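PDB 3TPA: heme-binding protein A from Haemophilus parasuis 29755, which probably binds glutathione as a solute-binding protein of the GbpA family, despite its name as a heme-binding protein. Local coordinates for residues Ser36-Asn41 with Glu219-Ser224; Ile193-Gln198 with Arg204-Val209. The protein carries 1 engineered substitution. One frame throughout, in Å; residues are numbered along the deposited sequence.

Contact 1: Ser36-Asn41 with Glu219-Ser224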
loop_
_atom_site.group_PDB
_atom_site.type_symbol
_atom_site.label_atom_id
_atom_site.label_comp_id
_atom_site.label_asym_id
_atom_site.label_seq_id
_atom_site.Cartn_x
_atom_site.Cartn_y
_atom_site.Cartn_z
ATOM N N SER A 36 14.933 -2.397 -0.155
ATOM C CA SER A 36 14.328 -3.547 -0.815
ATOM C C SER A 36 14.200 -3.352 -2.322
ATOM O O SER A 36 14.338 -4.307 -3.089
ATOM C CB SER A 36 12.957 -3.843 -0.197
ATOM O OG SER A 36 12.280 -2.622 0.074
ATOM N N GLN A 37 13.930 -2.118 -2.743
ATOM C CA GLN A 37 13.589 -1.863 -4.134
ATOM C C GLN A 37 14.801 -1.935 -5.042
ATOM O O GLN A 37 14.653 -2.216 -6.222
ATOM C CB GLN A 37 12.846 -0.525 -4.315
ATOM C CG GLN A 37 11.386 -0.527 -3.849
ATOM C CD GLN A 37 10.448 -1.315 -4.764
ATOM O OE1 GLN A 37 10.414 -1.107 -5.973
ATOM N NE2 GLN A 37 9.672 -2.212 -4.177
ATOM N N GLN A 38 15.992 -1.687 -4.501
ATOM C CA GLN A 38 17.208 -1.692 -5.325
ATOM C C GLN A 38 18.168 -2.831 -4.973
ATOM O O GLN A 38 18.847 -3.378 -5.846
ATOM C CB GLN A 38 17.984 -0.378 -5.158
ATOM C CG GLN A 38 17.155 0.908 -5.067
ATOM C CD GLN A 38 16.159 1.117 -6.209
ATOM O OE1 GLN A 38 16.334 0.644 -7.327
ATOM N NE2 GLN A 38 15.102 1.845 -5.914
ATOM N N VAL A 39 18.245 -3.152 -3.684
ATOM C CA VAL A 39 19.309 -3.997 -3.138
ATOM C C VAL A 39 18.901 -5.476 -2.912
ATOM O O VAL A 39 19.751 -6.365 -2.934
ATOM C CB VAL A 39 19.820 -3.398 -1.813
ATOM C CG1 VAL A 39 20.921 -4.263 -1.195
ATOM C CG2 VAL A 39 20.313 -1.952 -2.044
ATOM N N TYR A 40 17.611 -5.730 -2.707
ATOM C CA TYR A 40 17.119 -7.073 -2.357
ATOM C C TYR A 40 16.179 -7.668 -3.414
ATOM O O TYR A 40 15.779 -6.980 -4.350
ATOM C CB TYR A 40 16.363 -7.007 -1.026
ATOM C CG TYR A 40 17.229 -6.715 0.188
ATOM C CD1 TYR A 40 17.890 -7.740 0.841
ATOM C CD2 TYR A 40 17.356 -5.425 0.702
ATOM C CE1 TYR A 40 18.668 -7.504 1.956
ATOM C CE2 TYR A 40 18.144 -5.176 1.835
ATOM C CZ TYR A 40 18.797 -6.233 2.453
ATOM O OH TYR A 40 19.590 -6.049 3.575
ATOM N N ASN A 41 15.837 -8.950 -3.237
ATOM C CA ASN A 41 14.768 -9.624 -3.982
ATOM C C ASN A 41 13.840 -10.317 -3.029
ATOM O O ASN A 41 14.183 -10.502 -1.866
ATOM C CB ASN A 41 15.325 -10.681 -4.932
ATOM C CG ASN A 41 15.992 -10.070 -6.143
ATOM O OD1 ASN A 41 17.199 -10.203 -6.345
ATOM N ND2 ASN A 41 15.204 -9.376 -6.948
ATOM N N GLU A 219 24.565 2.400 -14.483
ATOM C CA GLU A 219 25.726 2.014 -13.688
ATOM C C GLU A 219 25.770 2.593 -12.277
ATOM O O GLU A 219 26.304 1.964 -11.370
ATOM C CB GLU A 219 27.021 2.361 -14.434
ATOM C CG GLU A 219 27.381 1.346 -15.501
ATOM C CD GLU A 219 27.924 0.057 -14.909
ATOM O OE1 GLU A 219 27.848 -0.987 -15.590
ATOM O OE2 GLU A 219 28.437 0.091 -13.768
ATOM N N ARG A 220 25.253 3.806 -12.085
ATOM C CA ARG A 220 25.287 4.452 -10.762
ATOM C C ARG A 220 23.984 5.187 -10.437
ATOM O O ARG A 220 23.401 5.894 -11.269
ATOM C CB ARG A 220 26.438 5.466 -10.640
ATOM C CG ARG A 220 27.644 5.027 -9.800
ATOM C CD ARG A 220 28.955 5.520 -10.424
ATOM N NE ARG A 220 29.054 5.192 -11.842
ATOM C CZ ARG A 220 29.822 5.810 -12.724
ATOM N NH1 ARG A 220 29.812 5.390 -13.975
ATOM N NH2 ARG A 220 30.602 6.835 -12.373
ATOM N N LEU A 221 23.572 5.031 -9.193
ATOM C CA LEU A 221 22.336 5.581 -8.696
ATOM C C LEU A 221 22.688 6.519 -7.548
ATOM O O LEU A 221 23.361 6.114 -6.595
ATOM C CB LEU A 221 21.463 4.442 -8.173
ATOM C CG LEU A 221 20.025 4.228 -8.628
ATOM C CD1 LEU A 221 19.887 4.221 -10.150
ATOM C CD2 LEU A 221 19.524 2.901 -8.023
ATOM N N ILE A 222 22.254 7.773 -7.635
ATOM C CA ILE A 222 22.411 8.685 -6.512
ATOM C C ILE A 222 21.057 9.136 -5.989
ATOM O O ILE A 222 20.286 9.756 -6.719
ATOM C CB ILE A 222 23.236 9.932 -6.880
ATOM C CG1 ILE A 222 24.592 9.525 -7.453
ATOM C CG2 ILE A 222 23.423 10.819 -5.662
ATOM C CD1 ILE A 222 25.397 10.689 -7.997
ATOM N N PHE A 223 20.773 8.823 -4.726
ATOM C CA PHE A 223 19.619 9.397 -4.041
ATOM C C PHE A 223 20.057 10.679 -3.320
ATOM O O PHE A 223 20.722 10.611 -2.286
ATOM C CB PHE A 223 19.047 8.427 -3.009
ATOM C CG PHE A 223 18.272 7.256 -3.597
ATOM C CD1 PHE A 223 17.296 6.626 -2.846
ATOM C CD2 PHE A 223 18.538 6.787 -4.872
ATOM C CE1 PHE A 223 16.580 5.541 -3.366
ATOM C CE2 PHE A 223 17.837 5.709 -5.397
ATOM C CZ PHE A 223 16.854 5.086 -4.640
ATOM N N SER A 224 19.682 11.836 -3.864
ATOM C CA SER A 224 20.080 13.116 -3.285
ATOM C C SER A 224 18.967 13.741 -2.450
ATOM O O SER A 224 17.904 14.072 -2.966
ATOM C CB SER A 224 20.511 14.090 -4.382
ATOM O OG SER A 224 20.711 15.393 -3.854
#
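Gln38 alone carries the first segment's side of this small, buried contact, reaching with its carboxamide toward Leu221 and Phe223. The backbones stay well apart: the closest pair of CA atoms, Gln38 CA and Leu221 CA, is separated by 9.5 Å, and no hydrogen bond crosses. The amide-aromatic part is an edge contact. Gln38 NE2 lies in the plane of the Phe223 ring, 3.9 Å from Phe223 CZ at its outer corner, and the amide and ring planes stand 73° apart. The nitrogen thus packs against the C-H rim, not over a face, while its N-H groups are used elsewhere. On the oxygen side of the same amide the contact is plain van der Waals packing of Gln38 OE1 on the methyl Leu221 CD2, 4.0 Å apart; the two side chains cross at about a right angle. A bend at chi2 (-53°) folds the glutamine so that both amide atoms face the strand. Polar demand is met outside the pair: Gln38 NE2 donates to the backbone oxygens of Thr505 and Asn33, bonds that should fix the amide's rotation. The weakly bonded helical turn 36-39 thus lies over strand 220-225, also resting on the edge strand 192-194 through Phe192, which bonds Gln38 by its backbone, while Tyr205 of the intervening strand 202-207 touches Val39, Leu221 and Phe223.

Contact 2: Ile193-Gln198 with Arg204-Val209. Unlike the reference sequence in segment 193-198: Asn197 (reference Tyr).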
loop_
_atom_site.group_PDB
_atom_site.type_symbol
_atom_site.label_atom_id
_atom_site.label_comp_id
_atom_site.label_asym_id
_atom_site.label_seq_id
_atom_site.Cartn_x
_atom_site.Cartn_y
_atom_site.Cartn_z
ATOM N N ILE A 193 23.935 -2.448 -5.803
ATOM C CA ILE A 193 24.771 -2.639 -4.623
ATOM C C ILE A 193 24.914 -1.337 -3.841
ATOM O O ILE A 193 25.280 -0.298 -4.400
ATOM C CB ILE A 193 26.173 -3.087 -5.045
ATOM C CG1 ILE A 193 26.106 -4.462 -5.730
ATOM C CG2 ILE A 193 27.116 -3.099 -3.837
ATOM C CD1 ILE A 193 27.351 -4.808 -6.530
ATOM N N PHE A 194 24.616 -1.386 -2.553
ATOM C CA PHE A 194 24.790 -0.228 -1.679
ATOM C C PHE A 194 26.283 0.095 -1.525
ATOM O O PHE A 194 27.053 -0.712 -0.997
ATOM C CB PHE A 194 24.141 -0.534 -0.322
ATOM C CG PHE A 194 24.366 0.514 0.741
ATOM C CD1 PHE A 194 23.587 1.657 0.794
ATOM C CD2 PHE A 194 25.332 0.325 1.720
ATOM C CE1 PHE A 194 23.784 2.610 1.789
ATOM C CE2 PHE A 194 25.535 1.266 2.715
ATOM C CZ PHE A 194 24.764 2.409 2.753
ATOM N N GLN A 195 26.683 1.279 -1.978
ATOM C CA GLN A 195 28.068 1.714 -1.843
ATOM C C GLN A 195 28.412 1.941 -0.374
ATOM O O GLN A 195 27.769 2.742 0.304
ATOM C CB GLN A 195 28.308 2.995 -2.645
ATOM C CG GLN A 195 29.699 3.098 -3.248
ATOM C CD GLN A 195 29.911 4.393 -4.006
ATOM O OE1 GLN A 195 30.100 4.390 -5.223
ATOM N NE2 GLN A 195 29.883 5.511 -3.289
ATOM N N THR A 196 29.426 1.231 0.114
ATOM C CA THR A 196 29.817 1.333 1.528
ATOM C C THR A 196 30.406 2.697 1.880
ATOM O O THR A 196 30.275 3.168 3.011
ATOM C CB THR A 196 30.806 0.214 1.945
ATOM O OG1 THR A 196 31.650 0.690 3.001
ATOM C CG2 THR A 196 31.678 -0.208 0.771
ATOM N N ASN A 197 31.065 3.317 0.910
ATOM C CA ASN A 197 31.537 4.693 1.054
ATOM C C ASN A 197 30.402 5.680 0.768
ATOM O O ASN A 197 29.928 5.781 -0.347
ATOM C CB ASN A 197 32.806 4.925 0.221
ATOM C CG ASN A 197 32.977 6.369 -0.230
ATOM O OD1 ASN A 197 33.086 6.640 -1.414
ATOM N ND2 ASN A 197 33.004 7.292 0.714
ATOM N N GLN A 198 29.941 6.348 1.817
ATOM C CA GLN A 198 28.777 7.211 1.714
ATOM C C GLN A 198 29.051 8.593 2.279
ATOM O O GLN A 198 29.837 8.757 3.213
ATOM C CB GLN A 198 27.580 6.581 2.430
ATOM C CG GLN A 198 27.016 5.354 1.733
ATOM C CD GLN A 198 25.737 5.651 0.974
ATOM O OE1 GLN A 198 24.952 6.512 1.370
ATOM N NE2 GLN A 198 25.521 4.937 -0.124
ATOM N N ARG A 204 24.211 6.298 -2.164
ATOM C CA ARG A 204 24.797 5.930 -3.453
ATOM C C ARG A 204 24.796 4.431 -3.752
ATOM O O ARG A 204 25.065 3.615 -2.868
ATOM C CB ARG A 204 26.232 6.464 -3.543
ATOM C CG ARG A 204 26.320 7.963 -3.781
ATOM C CD ARG A 204 27.777 8.405 -3.969
ATOM N NE ARG A 204 27.877 9.734 -4.569
ATOM C CZ ARG A 204 27.716 10.868 -3.897
ATOM N NH1 ARG A 204 27.441 10.837 -2.603
ATOM N NH2 ARG A 204 27.824 12.030 -4.521
ATOM N N TYR A 205 24.514 4.076 -5.004
ATOM C CA TYR A 205 24.462 2.674 -5.422
ATOM C C TYR A 205 25.215 2.460 -6.714
ATOM O O TYR A 205 25.351 3.375 -7.520
ATOM C CB TYR A 205 23.019 2.192 -5.657
ATOM C CG TYR A 205 22.080 2.464 -4.519
ATOM C CD1 TYR A 205 21.697 1.455 -3.641
ATOM C CD2 TYR A 205 21.572 3.727 -4.326
ATOM C CE1 TYR A 205 20.829 1.717 -2.583
ATOM C CE2 TYR A 205 20.709 4.001 -3.279
ATOM C CZ TYR A 205 20.338 2.997 -2.415
ATOM O OH TYR A 205 19.485 3.295 -1.384
ATOM N N THR A 206 25.663 1.225 -6.908
ATOM C CA THR A 206 26.295 0.789 -8.147
ATOM C C THR A 206 25.605 -0.452 -8.683
ATOM O O THR A 206 25.142 -1.285 -7.911
ATOM C CB THR A 206 27.768 0.436 -7.904
ATOM O OG1 THR A 206 28.472 1.609 -7.472
ATOM C CG2 THR A 206 28.400 -0.094 -9.182
ATOM N N ALA A 207 25.542 -0.592 -10.001
ATOM C CA ALA A 207 24.906 -1.765 -10.590
ATOM C C ALA A 207 25.625 -3.059 -10.209
ATOM O O ALA A 207 26.855 -3.118 -10.157
ATOM C CB ALA A 207 24.831 -1.632 -12.107
ATOM N N ASN A 208 24.832 -4.094 -9.949
ATOM C CA ASN A 208 25.335 -5.435 -9.706
ATOM C C ASN A 208 25.570 -6.164 -11.025
ATOM O O ASN A 208 24.623 -6.484 -11.751
ATOM C CB ASN A 208 24.326 -6.213 -8.859
ATOM C CG ASN A 208 24.746 -7.646 -8.617
ATOM O OD1 ASN A 208 25.899 -8.019 -8.853
ATOM N ND2 ASN A 208 23.807 -8.464 -8.132
ATOM N N VAL A 209 26.831 -6.447 -11.334
ATOM C CA VAL A 209 27.153 -7.098 -12.599
ATOM C C VAL A 209 26.625 -8.530 -12.656
ATOM O O VAL A 209 26.316 -9.047 -13.731
ATOM C CB VAL A 209 28.663 -7.128 -12.855
ATOM C CG1 VAL A 209 28.956 -7.873 -14.161
ATOM C CG2 VAL A 209 29.216 -5.716 -12.895
HETATM O O HOH W 1 26.151 8.871 -0.445
#
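Gln195 and Arg204 lie side by side and point the same way, at the end of two antiparallel strands. Gln195 CB sits 3.3 Å from Arg204 O, the oxygen that also accepts the hydrogen bond from Gln195 N at 3.0 Å. Beyond CG the chain is extended (chi2 -179°), which carries the amide out along the arginine. At the tip, Gln195 NE2 packs 3.6 Å from Arg204 CD and donates to the backbone Asn197 O (3.0 Å, 161°), a poorly ordered position where the reference has Tyr; Gln195 OE1 comes no nearer than 3.9 Å to Thr206 OG1. The guanidinium plane of Arg204 is nearly parallel to this amide, 6° apart, and a water accepting from Arg204 NH1 links the arginine weakly to Gln198 OE1. Gln198 NE2 in turn donates to Gln195 O, tying down the turn. Further along, Ile193 and Thr206 form a hydrogen-bonded pair, with Ile193 N to Thr206 O at 2.7 Å, and Ile193 CD1 reaches Asn208 CA at 3.8 Å. On the other face Tyr205 CE1 lies at the edge of the Phe194 ring, 4.4 Å from Phe194 CD1. This is a beta hairpin, strands 192-194 and 202-207, bordering a five-stranded mixed sheet.

How the contacts relate
Both contacts draw on one sheet, in which strand 202-207 runs between strand 192-194 and strand 220-225; the hairpin of contact 2 is thus joined directly to the strand of contact 1. Their centres are about 8 Å apart, and backbone pairing joins them, with Leu221 O 2.8 Å from Tyr205 N and Glu219 O 3.0 Å from Ala207 N, both probable hydrogen bonds. Contact 2 is local, closing a short hairpin, whereas contact 1 brings together segments 178 residues apart. Beyond strand 220-225 comes strand 9-14, whose Cys13 forms a disulfide with Cys241, just before strand 243-244.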